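Local coordinates for protein YCAC GENE product (Escherichia coli, PDB 1YAC) that is probably a hydrolase of still unknown specificity, built as an octamer of isochorismatase-like subunits with a three-layer alpha-beta-alpha sandwich, at residues P70-K73 against A74-P77; E94-V97 against K98-A102; H149-W152 against D153-Q157; T164-G167 against V168-L172; P192-R195 against N196-S200. One frame throughout, in Å; residues are numbered along the deposited sequence.

All five contacts are local, between neighbouring turns of one helix or at its end; within one chain none touches another. Contacts 1 to 3 lie on helices 70-75, 94-102 and 145-158 of the isochorismatase-like domain; contact 1 and contact 3 sit on opposite sides of the chain's centre, about 30 Å apart between centres. Contact 4 comes to about 7 Å from contact 3 and about 6 Å from contact 5, nearest atoms in each case. Contact 5, on the C-terminal helix, is the outlier, its centre 40 Å from that of contact 2. Subunit interfaces join them: Glu71 of contact 1 pairs with Arg195 of another subunit, and Arg154 of contact 3 with Glu171 of another.

Contact 1 (P70-K73 against A74-P77); sequences PELK and AQFP
Leu72 and Phe76 meet twice, once by backbone and once by side chain. The carbonyl oxygen of Leu72 accepts the N-H of Phe76 at 3.0 Å and also lies at the edge of the phenyl ring, near its plane, with Leu72 O 3.5 Å from Phe76 CD2. Looser is the apolar touch, where methyl CD2 of Leu72 stands 4.5 Å from CE2 of Phe76. With its CG anti to the carbonyl carbon (chi1 -59°), Phe76 carries the ring back beside that last turn, and CG of the adjacent Gln75 rests 3.7 Å above one ring face, toward the rim. This is the C-terminal end of helix 70-75, the crossover helix of a beta-alpha-beta unit between strands 54-59 and 81-84; Phe76 is the first residue to leave helical angles, and its ring packs on Thr54 and Leu56 of the first strand. Two further bonds hold the short helix: Ala74 N to Pro70 O at 2.9 Å, and Gln75 N to Glu71 O, also 2.9 Å. The polar ends are engaged outward. Gln75 NE2 bonds Asp45, Lys73 NZ reaches back to the carbonyl of Leu68, and Glu71 forms a salt bridge with Arg195 of a second subunit.

Contact 2 (E94-V97 against K98-A102); sequences EDFV and KAVKA
Four successive i to i+4 bonds tie 94-97 to 98-102, the straightest being Lys101 N to Val97 O, 2.8 Å long with an N-H...O angle of 175°. On the buried flank, Val100 lays its CG2 methyl over one face of the Phe96 ring in a CH-pi contact, 4.1 Å from CG2 to the centroid and 24° off the normal. The methyl is displaced toward the rim, so that it comes closest to Phe96 CE2, at 3.7 Å. Phe96 holds CG anti to its backbone N (chi1 -178°), which places the ring where the following turn can cover it. Helix 94-102 packs by this flank against the central parallel sheet of the alpha-beta-alpha sandwich: Phe96 and Val100 both touch Leu16 of strand 13-18 and Ile55 of strand 54-59. On another flank Val97 and Lys101 run side by side, pointing the same way, with Val97 CG1 3.6 Å from Lys101 CE. Beyond CG the lysine is extended, its methylenes passing the valine before NZ reaches a salt bridge with Glu129. Asp95 and Lys98 bear opposite charges whose nearest charged atoms, OD1 of Asp95 and NZ of Lys98, stay 4.9 Å apart.

Contact 3 (H149-W152 against D153-Q157); sequences HSAW and DRMSQ. Unlike the reference sequence in segment 153-157: Met155 (reference Leu).
Met155 sets CG anti to its carbonyl carbon (chi1 -64°), then bends at chi3 (-71°), a fold that turns methyl CE back onto the preceding turn. There CE sits 3.5 Å from Ala151 O and 4.2 Å from Ala151 CB, and it also approaches the indole of Trp152 obliquely, 4.1 Å from CD1. Met155 stands where the reference sequence has leucine. Trp152 likewise keeps CG beside its backbone N, and CD2 of His149, one turn earlier, lies 3.8 Å above one indole face, toward the rim. The backbone bonds are regular, with Met155 N to Ala151 O and Ser156 N to Trp152 O both at 2.8 Å. Arg154, anti at chi1 and stretched out to NE, departs from this cluster; in a third subunit its guanidinium bonds Gln161 and forms a salt bridge with Glu171. Asp153 OD1 bonds Ser156 of that same third subunit, while Ser156 OG bonds Asp153 of a fourth, so one pairing is used twice. The turn belongs to helix 145-158, the connection between strands 132-136 and 161-163 in a right-handed beta-alpha-beta crossover, with Met155 packed on Ala120 of helix 115-128 and the polar residues facing subunit interfaces of the octamer.

Contact 4 (T164-G167 against V168-L172); sequences TWFG and VACEL
A cysteine sulfur lies over an aromatic face: Cys170 SG stands 3.9 Å from the centroid of the Phe166 ring and 21° off its normal. The sulfur is shifted toward the rim, on the side of CE2, the ring carbon closest to it at 3.7 Å. Two torsions bring the pair together. Phe166 has CG anti to the backbone N (chi1 178°), which leans the ring toward the next turn, while Cys170 keeps SG beside its own N (chi1 -73°) and returns it to the ring. Between them runs the backbone bond from Cys170 N to Phe166 O, 3.0 Å.

The helix starts just before, with Thr164 at the N-cap position; its side chain makes no capping bond, but its carbonyl oxygen accepts Val168 N at 2.9 Å and also meets the methyl Val168 CG2 at 3.3 Å. Trp165 is turned another way, the rim of one indole face lying over Phe166 CB, and its NE1 is bonded to Asn39 of helix 33-49. Glu171 N closes the next turn on Gly167 O.

Around the sulfur-aromatic pair the setting is apolar: Phe187 of helix 180-190 meets both Phe166 and Cys170, and Phe143 of a fourth subunit meets the Phe166 ring edge-to-face. Glu171 supplies the charge, its carboxylate held by Tyr5 and by the backbone N of Leu8, besides Arg154 of that fourth subunit. These three partners would be expected to favour the ionised form of the buried carboxylate, fastening the helix to the N-terminal arm and to the neighbouring subunit at once.

Contact 5 (P192-R195 against N196-S200); sequences PDYR and NLMTS
The first turns of the C-terminal helix 192-204 form an intersubunit arm, in which Asp193 and Asn196 are joined by one water. That water donates to Asp193 OD1 at 2.8 Å and accepts from Asn196 ND2, also at 2.8 Å, bridging side chains three residues apart. Asn196 folds its amide back over the start of the helix, CG beside the backbone N (chi1 -70°) and 3.2 Å from Pro192 O, the oxygen that accepts its own N-H. An alanine here would lose the amide that holds the water, and is likely to leave Asp193 OD1 without this bridged partner. On another side of the helix Tyr194 makes a Met-aromatic contact: Met198 SD lies 4.9 Å from the ring centroid in an oblique approach, 62° off the normal, and is 3.9 Å from CE2 of Tyr194. Across the ring, Tyr194 CD1 meets Leu197 CD1 at 4.2 Å, so residues of the next turn touch the ring on both its CD1 and its CE2 sides. Lying beyond the sheet of its own subunit, the helix is gripped by others: Asp193 OD2 pairs with Arg29 and Tyr194 OH bonds Asn65, both of a fourth subunit, while Arg195 NE bonds Ser188 OG of its own chain.

Contact 1 (P70-K73 against A74-P77)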
loop_
_atom_site.group_PDB
_atom_site.type_symbol
_atom_site.label_atom_id
_atom_site.label_comp_id
_atom_site.label_asym_id
_atom_site.label_seq_id
_atom_site.Cartn_x
_atom_site.Cartn_y
_atom_site.Cartn_z
ATOM N N PRO A 70 3.672 16.743 27.491
ATOM C CA PRO A 70 3.130 16.919 28.840
ATOM C C PRO A 70 2.723 15.658 29.602
ATOM O O PRO A 70 2.958 15.565 30.811
ATOM C CB PRO A 70 1.945 17.852 28.612
ATOM C CG PRO A 70 2.385 18.663 27.445
ATOM C CD PRO A 70 2.963 17.619 26.540
ATOM N N GLU A 71 2.128 14.693 28.909
ATOM C CA GLU A 71 1.692 13.461 29.550
ATOM C C GLU A 71 2.807 12.741 30.294
ATOM O O GLU A 71 2.636 12.355 31.449
ATOM C CB GLU A 71 1.053 12.499 28.538
ATOM C CG GLU A 71 -0.299 12.943 28.004
ATOM C CD GLU A 71 -0.192 13.771 26.738
ATOM O OE1 GLU A 71 0.928 14.204 26.402
ATOM O OE2 GLU A 71 -1.227 13.979 26.064
ATOM N N LEU A 72 3.958 12.598 29.650
ATOM C CA LEU A 72 5.080 11.898 30.264
ATOM C C LEU A 72 5.622 12.653 31.470
ATOM O O LEU A 72 5.876 12.071 32.526
ATOM C CB LEU A 72 6.174 11.632 29.222
ATOM C CG LEU A 72 5.702 10.738 28.068
ATOM C CD1 LEU A 72 6.815 10.563 27.026
ATOM C CD2 LEU A 72 5.254 9.378 28.610
ATOM N N LYS A 73 5.776 13.955 31.307
ATOM C CA LYS A 73 6.258 14.829 32.371
ATOM C C LYS A 73 5.339 14.706 33.593
ATOM O O LYS A 73 5.796 14.540 34.730
ATOM C CB LYS A 73 6.223 16.259 31.846
ATOM C CG LYS A 73 7.087 17.253 32.563
ATOM C CD LYS A 73 7.060 18.537 31.756
ATOM C CE LYS A 73 7.474 18.264 30.301
ATOM N NZ LYS A 73 6.927 19.259 29.318
ATOM N N ALA A 74 4.032 14.762 33.339
ATOM C CA ALA A 74 3.022 14.666 34.390
ATOM C C ALA A 74 2.981 13.287 35.045
ATOM O O ALA A 74 2.755 13.167 36.251
ATOM C CB ALA A 74 1.638 15.015 33.816
ATOM N N GLN A 75 3.214 12.249 34.250
ATOM C CA GLN A 75 3.161 10.878 34.744
ATOM C C GLN A 75 4.357 10.435 35.579
ATOM O O GLN A 75 4.229 9.575 36.453
ATOM C CB GLN A 75 2.974 9.917 33.573
ATOM C CG GLN A 75 2.667 8.490 33.981
ATOM C CD GLN A 75 2.090 7.695 32.833
ATOM O OE1 GLN A 75 2.672 7.765 31.734
ATOM N NE2 GLN A 75 1.047 7.023 33.022
ATOM N N PHE A 76 5.517 11.009 35.306
ATOM C CA PHE A 76 6.738 10.650 36.020
ATOM C C PHE A 76 7.390 11.904 36.588
ATOM O O PHE A 76 8.524 12.241 36.231
ATOM C CB PHE A 76 7.693 9.938 35.053
ATOM C CG PHE A 76 7.108 8.691 34.450
ATOM C CD1 PHE A 76 7.043 7.509 35.189
ATOM C CD2 PHE A 76 6.569 8.714 33.163
ATOM C CE1 PHE A 76 6.445 6.367 34.661
ATOM C CE2 PHE A 76 5.963 7.576 32.618
ATOM C CZ PHE A 76 5.901 6.401 33.368
ATOM N N PRO A 77 6.709 12.583 37.529
ATOM C CA PRO A 77 7.262 13.806 38.117
ATOM C C PRO A 77 8.538 13.627 38.930
ATOM O O PRO A 77 9.339 14.547 39.014
ATOM C CB PRO A 77 6.105 14.321 38.973
ATOM C CG PRO A 77 5.419 13.069 39.395
ATOM C CD PRO A 77 5.406 12.258 38.132
#

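Contact 2 (E94-V97 against K98-A102)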
loop_
_atom_site.group_PDB
_atom_site.type_symbol
_atom_site.label_atom_id
_atom_site.label_comp_id
_atom_site.label_asym_id
_atom_site.label_seq_id
_atom_site.Cartn_x
_atom_site.Cartn_y
_atom_site.Cartn_z
ATOM N N GLU A 94 26.809 11.788 30.609
ATOM C CA GLU A 94 27.173 11.132 31.870
ATOM C C GLU A 94 26.035 11.006 32.892
ATOM O O GLU A 94 25.911 9.975 33.573
ATOM C CB GLU A 94 28.380 11.832 32.485
ATOM C CG GLU A 94 29.610 11.764 31.595
ATOM C CD GLU A 94 30.841 12.391 32.231
ATOM O OE1 GLU A 94 30.753 13.553 32.692
ATOM O OE2 GLU A 94 31.897 11.719 32.257
ATOM N N ASP A 95 25.210 12.048 33.007
ATOM C CA ASP A 95 24.077 12.028 33.927
ATOM C C ASP A 95 23.085 10.954 33.514
ATOM O O ASP A 95 22.505 10.280 34.367
ATOM C CB ASP A 95 23.355 13.376 33.947
ATOM C CG ASP A 95 24.060 14.403 34.801
ATOM O OD1 ASP A 95 24.969 14.027 35.567
ATOM O OD2 ASP A 95 23.692 15.589 34.724
ATOM N N PHE A 96 22.888 10.802 32.206
ATOM C CA PHE A 96 21.955 9.803 31.701
ATOM C C PHE A 96 22.406 8.392 32.090
ATOM O O PHE A 96 21.640 7.642 32.695
ATOM C CB PHE A 96 21.797 9.926 30.179
ATOM C CG PHE A 96 20.816 8.951 29.595
ATOM C CD1 PHE A 96 19.451 9.216 29.628
ATOM C CD2 PHE A 96 21.256 7.752 29.021
ATOM C CE1 PHE A 96 18.535 8.309 29.101
ATOM C CE2 PHE A 96 20.346 6.840 28.489
ATOM C CZ PHE A 96 18.985 7.122 28.533
ATOM N N VAL A 97 23.653 8.048 31.770
ATOM C CA VAL A 97 24.181 6.719 32.088
ATOM C C VAL A 97 24.126 6.462 33.599
ATOM O O VAL A 97 23.725 5.380 34.041
ATOM C CB VAL A 97 25.632 6.515 31.556
ATOM C CG1 VAL A 97 26.101 5.100 31.865
ATOM C CG2 VAL A 97 25.688 6.733 30.047
ATOM N N LYS A 98 24.480 7.473 34.390
ATOM C CA LYS A 98 24.444 7.347 35.846
ATOM C C LYS A 98 23.029 6.990 36.312
ATOM O O LYS A 98 22.838 6.062 37.108
ATOM C CB LYS A 98 24.882 8.655 36.503
ATOM C CG LYS A 98 26.266 8.622 37.101
ATOM C CD LYS A 98 26.589 9.936 37.800
ATOM C CE LYS A 98 25.596 10.226 38.918
ATOM N NZ LYS A 98 25.919 11.501 39.628
ATOM N N ALA A 99 22.036 7.696 35.775
ATOM C CA ALA A 99 20.646 7.437 36.148
ATOM C C ALA A 99 20.250 6.010 35.757
ATOM O O ALA A 99 19.637 5.291 36.554
ATOM C CB ALA A 99 19.713 8.456 35.497
ATOM N N VAL A 100 20.638 5.588 34.553
ATOM C CA VAL A 100 20.324 4.241 34.087
ATOM C C VAL A 100 20.938 3.194 35.016
ATOM O O VAL A 100 20.244 2.302 35.503
ATOM C CB VAL A 100 20.828 3.991 32.649
ATOM C CG1 VAL A 100 20.626 2.519 32.272
ATOM C CG2 VAL A 100 20.086 4.897 31.672
ATOM N N LYS A 101 22.230 3.330 35.288
ATOM C CA LYS A 101 22.909 2.378 36.161
ATOM C C LYS A 101 22.389 2.419 37.593
ATOM O O LYS A 101 22.366 1.393 38.272
ATOM C CB LYS A 101 24.424 2.582 36.104
ATOM C CG LYS A 101 25.015 2.234 34.725
ATOM C CD LYS A 101 26.524 2.349 34.690
ATOM C CE LYS A 101 27.048 1.914 33.337
ATOM N NZ LYS A 101 28.530 1.896 33.292
ATOM N N ALA A 102 21.919 3.585 38.035
ATOM C CA ALA A 102 21.398 3.737 39.394
ATOM C C ALA A 102 20.101 2.962 39.604
ATOM O O ALA A 102 19.699 2.723 40.742
ATOM C CB ALA A 102 21.183 5.205 39.731
#

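Contact 3 (H149-W152 against D153-Q157)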
loop_
_atom_site.group_PDB
_atom_site.type_symbol
_atom_site.label_atom_id
_atom_site.label_comp_id
_atom_site.label_asym_id
_atom_site.label_seq_id
_atom_site.Cartn_x
_atom_site.Cartn_y
_atom_site.Cartn_z
ATOM N N HIS A 149 13.162 0.346 9.238
ATOM C CA HIS A 149 13.659 -1.008 9.008
ATOM C C HIS A 149 15.179 -1.127 9.019
ATOM O O HIS A 149 15.716 -2.150 9.451
ATOM C CB HIS A 149 13.043 -1.616 7.742
ATOM C CG HIS A 149 11.572 -1.902 7.861
ATOM N ND1 HIS A 149 10.707 -1.817 6.790
ATOM C CD2 HIS A 149 10.814 -2.261 8.928
ATOM C CE1 HIS A 149 9.479 -2.104 7.192
ATOM N NE2 HIS A 149 9.514 -2.378 8.484
ATOM N N SER A 150 15.871 -0.092 8.554
ATOM C CA SER A 150 17.332 -0.079 8.571
ATOM C C SER A 150 17.797 -0.118 10.034
ATOM O O SER A 150 18.704 -0.883 10.399
ATOM C CB SER A 150 17.861 1.165 7.849
ATOM O OG SER A 150 17.646 1.051 6.438
ATOM N N ALA A 151 17.118 0.655 10.874
ATOM C CA ALA A 151 17.420 0.705 12.298
ATOM C C ALA A 151 17.120 -0.647 12.957
ATOM O O ALA A 151 17.899 -1.115 13.787
ATOM C CB ALA A 151 16.610 1.810 12.964
ATOM N N TRP A 152 15.978 -1.258 12.617
ATOM C CA TRP A 152 15.623 -2.566 13.185
ATOM C C TRP A 152 16.722 -3.549 12.894
ATOM O O TRP A 152 17.129 -4.305 13.779
ATOM C CB TRP A 152 14.349 -3.138 12.574
ATOM C CG TRP A 152 13.114 -2.534 13.102
ATOM C CD1 TRP A 152 13.002 -1.377 13.809
ATOM C CD2 TRP A 152 11.782 -3.008 12.884
ATOM N NE1 TRP A 152 11.679 -1.087 14.030
ATOM C CE2 TRP A 152 10.906 -2.072 13.470
ATOM C CE3 TRP A 152 11.245 -4.135 12.243
ATOM C CZ2 TRP A 152 9.510 -2.220 13.432
ATOM C CZ3 TRP A 152 9.845 -4.285 12.208
ATOM C CH2 TRP A 152 9.003 -3.327 12.799
ATOM N N ASP A 153 17.163 -3.576 11.639
ATOM C CA ASP A 153 18.220 -4.487 11.232
ATOM C C ASP A 153 19.475 -4.259 12.068
ATOM O O ASP A 153 20.057 -5.203 12.626
ATOM C CB ASP A 153 18.545 -4.296 9.749
ATOM C CG ASP A 153 19.543 -5.335 9.244
ATOM O OD1 ASP A 153 20.759 -5.108 9.374
ATOM O OD2 ASP A 153 19.109 -6.392 8.744
ATOM N N ARG A 154 19.854 -2.994 12.202
ATOM C CA ARG A 154 21.049 -2.630 12.960
ATOM C C ARG A 154 20.957 -3.026 14.441
ATOM O O ARG A 154 21.909 -3.576 15.001
ATOM C CB ARG A 154 21.337 -1.131 12.817
ATOM C CG ARG A 154 22.774 -0.763 13.205
ATOM C CD ARG A 154 23.038 0.730 13.096
ATOM N NE ARG A 154 24.461 1.006 13.290
ATOM C CZ ARG A 154 24.956 2.187 13.641
ATOM N NH1 ARG A 154 24.145 3.219 13.839
ATOM N NH2 ARG A 154 26.264 2.329 13.805
ATOM N N MET A 155 19.808 -2.781 15.066
ATOM C CA MET A 155 19.633 -3.124 16.474
ATOM C C MET A 155 19.553 -4.638 16.696
ATOM O O MET A 155 20.185 -5.178 17.611
ATOM C CB MET A 155 18.409 -2.407 17.053
ATOM C CG MET A 155 18.572 -0.889 17.063
ATOM S SD MET A 155 17.187 -0.013 17.783
ATOM C CE MET A 155 15.897 -0.241 16.556
ATOM N N SER A 156 18.827 -5.327 15.825
ATOM C CA SER A 156 18.685 -6.777 15.917
ATOM C C SER A 156 20.049 -7.466 15.741
ATOM O O SER A 156 20.384 -8.393 16.480
ATOM C CB SER A 156 17.705 -7.273 14.850
ATOM O OG SER A 156 17.455 -8.658 15.005
ATOM N N GLN A 157 20.820 -6.969 14.775
ATOM C CA GLN A 157 22.161 -7.448 14.427
ATOM C C GLN A 157 23.045 -7.398 15.689
ATOM O O GLN A 157 23.820 -8.322 15.960
ATOM C CB GLN A 157 22.708 -6.534 13.298
ATOM C CG GLN A 157 24.123 -6.795 12.742
ATOM C CD GLN A 157 24.498 -5.859 11.545
ATOM O OE1 GLN A 157 24.593 -4.631 11.693
ATOM N NE2 GLN A 157 24.743 -6.458 10.373
#

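Contact 4 (T164-G167 against V168-L172)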
loop_
_atom_site.group_PDB
_atom_site.type_symbol
_atom_site.label_atom_id
_atom_site.label_comp_id
_atom_site.label_asym_id
_atom_site.label_seq_id
_atom_site.Cartn_x
_atom_site.Cartn_y
_atom_site.Cartn_z
ATOM N N THR A 164 6.933 -4.993 21.047
ATOM C CA THR A 164 5.912 -3.962 20.903
ATOM C C THR A 164 5.242 -3.821 22.269
ATOM O O THR A 164 5.294 -4.757 23.072
ATOM C CB THR A 164 4.956 -4.274 19.717
ATOM O OG1 THR A 164 4.640 -5.669 19.692
ATOM C CG2 THR A 164 5.665 -3.925 18.396
ATOM N N TRP A 165 4.615 -2.678 22.540
ATOM C CA TRP A 165 4.071 -2.443 23.873
ATOM C C TRP A 165 3.163 -3.493 24.484
ATOM O O TRP A 165 3.317 -3.818 25.657
ATOM C CB TRP A 165 3.500 -1.011 24.034
ATOM C CG TRP A 165 2.104 -0.813 23.537
ATOM C CD1 TRP A 165 1.727 -0.243 22.353
ATOM C CD2 TRP A 165 0.897 -1.203 24.204
ATOM N NE1 TRP A 165 0.354 -0.262 22.241
ATOM C CE2 TRP A 165 -0.179 -0.847 23.363
ATOM C CE3 TRP A 165 0.620 -1.825 25.432
ATOM C CZ2 TRP A 165 -1.513 -1.092 23.709
ATOM C CZ3 TRP A 165 -0.701 -2.070 25.776
ATOM C CH2 TRP A 165 -1.753 -1.705 24.917
ATOM N N PHE A 166 2.231 -4.038 23.707
ATOM C CA PHE A 166 1.319 -5.044 24.251
ATOM C C PHE A 166 2.121 -6.288 24.647
ATOM O O PHE A 166 1.911 -6.852 25.730
ATOM C CB PHE A 166 0.216 -5.381 23.243
ATOM C CG PHE A 166 -0.739 -6.448 23.714
ATOM C CD1 PHE A 166 -1.805 -6.129 24.554
ATOM C CD2 PHE A 166 -0.595 -7.765 23.280
ATOM C CE1 PHE A 166 -2.718 -7.104 24.947
ATOM C CE2 PHE A 166 -1.502 -8.745 23.670
ATOM C CZ PHE A 166 -2.565 -8.410 24.504
ATOM N N GLY A 167 3.074 -6.669 23.792
ATOM C CA GLY A 167 3.931 -7.804 24.088
ATOM C C GLY A 167 4.743 -7.553 25.356
ATOM O O GLY A 167 4.892 -8.447 26.200
ATOM N N VAL A 168 5.271 -6.333 25.486
ATOM C CA VAL A 168 6.053 -5.920 26.664
ATOM C C VAL A 168 5.191 -6.086 27.940
ATOM O O VAL A 168 5.616 -6.710 28.919
ATOM C CB VAL A 168 6.525 -4.415 26.531
ATOM C CG1 VAL A 168 7.131 -3.901 27.848
ATOM C CG2 VAL A 168 7.553 -4.267 25.397
ATOM N N ALA A 169 3.965 -5.570 27.903
ATOM C CA ALA A 169 3.076 -5.661 29.051
ATOM C C ALA A 169 2.798 -7.117 29.438
ATOM O O ALA A 169 2.789 -7.466 30.623
ATOM C CB ALA A 169 1.770 -4.927 28.769
ATOM N N CYS A 170 2.566 -7.960 28.438
ATOM C CA CYS A 170 2.261 -9.369 28.677
ATOM C C CYS A 170 3.437 -10.156 29.226
ATOM O O CYS A 170 3.260 -11.068 30.051
ATOM C CB CYS A 170 1.744 -10.032 27.400
ATOM S SG CYS A 170 0.069 -9.548 26.930
ATOM N N GLU A 171 4.637 -9.845 28.745
ATOM C CA GLU A 171 5.817 -10.546 29.226
ATOM C C GLU A 171 6.127 -10.115 30.664
ATOM O O GLU A 171 6.600 -10.911 31.475
ATOM C CB GLU A 171 7.011 -10.295 28.305
ATOM C CG GLU A 171 8.099 -11.360 28.435
ATOM C CD GLU A 171 9.060 -11.349 27.271
ATOM O OE1 GLU A 171 8.764 -12.040 26.285
ATOM O OE2 GLU A 171 10.110 -10.669 27.339
ATOM N N LEU A 172 5.852 -8.855 30.980
ATOM C CA LEU A 172 6.081 -8.335 32.324
ATOM C C LEU A 172 5.065 -8.886 33.331
ATOM O O LEU A 172 5.434 -9.275 34.446
ATOM C CB LEU A 172 5.989 -6.807 32.329
ATOM C CG LEU A 172 7.160 -6.026 31.742
ATOM C CD1 LEU A 172 6.757 -4.576 31.536
ATOM C CD2 LEU A 172 8.356 -6.122 32.661
#

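Contact 5 (P192-R195 against N196-S200)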
loop_
_atom_site.group_PDB
_atom_site.type_symbol
_atom_site.label_atom_id
_atom_site.label_comp_id
_atom_site.label_asym_id
_atom_site.label_seq_id
_atom_site.Cartn_x
_atom_site.Cartn_y
_atom_site.Cartn_z
ATOM N N PRO A 192 -8.832 -0.229 21.380
ATOM C CA PRO A 192 -10.270 -0.086 21.122
ATOM C C PRO A 192 -10.992 -1.420 20.926
ATOM O O PRO A 192 -12.087 -1.617 21.460
ATOM C CB PRO A 192 -10.298 0.763 19.851
ATOM C CG PRO A 192 -9.131 1.698 20.073
ATOM C CD PRO A 192 -8.056 0.744 20.588
ATOM N N ASP A 193 -10.373 -2.344 20.191
ATOM C CA ASP A 193 -10.985 -3.648 19.941
ATOM C C ASP A 193 -11.220 -4.424 21.237
ATOM O O ASP A 193 -12.269 -5.054 21.408
ATOM C CB ASP A 193 -10.132 -4.480 18.966
ATOM C CG ASP A 193 -10.088 -3.880 17.547
ATOM O OD1 ASP A 193 -11.131 -3.383 17.051
ATOM O OD2 ASP A 193 -9.010 -3.925 16.921
ATOM N N TYR A 194 -10.257 -4.354 22.152
ATOM C CA TYR A 194 -10.378 -5.059 23.417
ATOM C C TYR A 194 -11.442 -4.399 24.286
ATOM O O TYR A 194 -12.243 -5.085 24.934
ATOM C CB TYR A 194 -9.047 -5.100 24.171
ATOM C CG TYR A 194 -9.055 -6.202 25.206
ATOM C CD1 TYR A 194 -9.006 -7.539 24.807
ATOM C CD2 TYR A 194 -9.174 -5.922 26.574
ATOM C CE1 TYR A 194 -9.078 -8.571 25.724
ATOM C CE2 TYR A 194 -9.246 -6.969 27.515
ATOM C CZ TYR A 194 -9.195 -8.288 27.068
ATOM O OH TYR A 194 -9.231 -9.351 27.940
ATOM N N ARG A 195 -11.446 -3.072 24.298
ATOM C CA ARG A 195 -12.448 -2.337 25.066
ATOM C C ARG A 195 -13.852 -2.739 24.598
ATOM O O ARG A 195 -14.752 -2.925 25.414
ATOM C CB ARG A 195 -12.252 -0.822 24.936
ATOM C CG ARG A 195 -13.398 -0.029 25.562
ATOM C CD ARG A 195 -13.128 1.470 25.623
ATOM N NE ARG A 195 -12.220 1.813 26.717
ATOM C CZ ARG A 195 -11.882 3.053 27.048
ATOM N NH1 ARG A 195 -12.375 4.081 26.368
ATOM N NH2 ARG A 195 -11.040 3.264 28.049
ATOM N N ASN A 196 -14.028 -2.905 23.282
ATOM C CA ASN A 196 -15.332 -3.295 22.723
ATOM C C ASN A 196 -15.756 -4.690 23.205
ATOM O O ASN A 196 -16.932 -4.922 23.540
ATOM C CB ASN A 196 -15.306 -3.215 21.197
ATOM C CG ASN A 196 -15.229 -1.783 20.699
ATOM O OD1 ASN A 196 -15.599 -0.851 21.415
ATOM N ND2 ASN A 196 -14.726 -1.593 19.484
ATOM N N LEU A 197 -14.794 -5.607 23.254
ATOM C CA LEU A 197 -15.053 -6.960 23.739
ATOM C C LEU A 197 -15.494 -6.893 25.198
ATOM O O LEU A 197 -16.372 -7.659 25.626
ATOM C CB LEU A 197 -13.791 -7.826 23.642
ATOM C CG LEU A 197 -13.312 -8.196 22.235
ATOM C CD1 LEU A 197 -12.094 -9.025 22.332
ATOM C CD2 LEU A 197 -14.350 -8.979 21.499
ATOM N N MET A 198 -14.852 -6.012 25.962
ATOM C CA MET A 198 -15.200 -5.829 27.371
ATOM C C MET A 198 -16.600 -5.268 27.523
ATOM O O MET A 198 -17.379 -5.746 28.345
ATOM C CB MET A 198 -14.224 -4.903 28.077
ATOM C CG MET A 198 -12.930 -5.571 28.399
ATOM S SD MET A 198 -11.728 -4.526 29.227
ATOM C CE MET A 198 -12.453 -4.516 30.680
ATOM N N THR A 199 -16.910 -4.247 26.736
ATOM C CA THR A 199 -18.227 -3.632 26.775
ATOM C C THR A 199 -19.309 -4.684 26.542
ATOM O O THR A 199 -20.230 -4.816 27.339
ATOM C CB THR A 199 -18.354 -2.516 25.708
ATOM O OG1 THR A 199 -17.399 -1.481 25.990
ATOM C CG2 THR A 199 -19.757 -1.913 25.710
ATOM N N SER A 200 -19.189 -5.454 25.469
ATOM C CA SER A 200 -20.195 -6.469 25.178
ATOM C C SER A 200 -20.298 -7.493 26.306
ATOM O O SER A 200 -21.397 -7.798 26.788
ATOM C CB SER A 200 -19.889 -7.162 23.849
ATOM O OG SER A 200 -20.023 -6.254 22.766
HETATM O O HOH W 1 -13.779 -3.720 17.878
#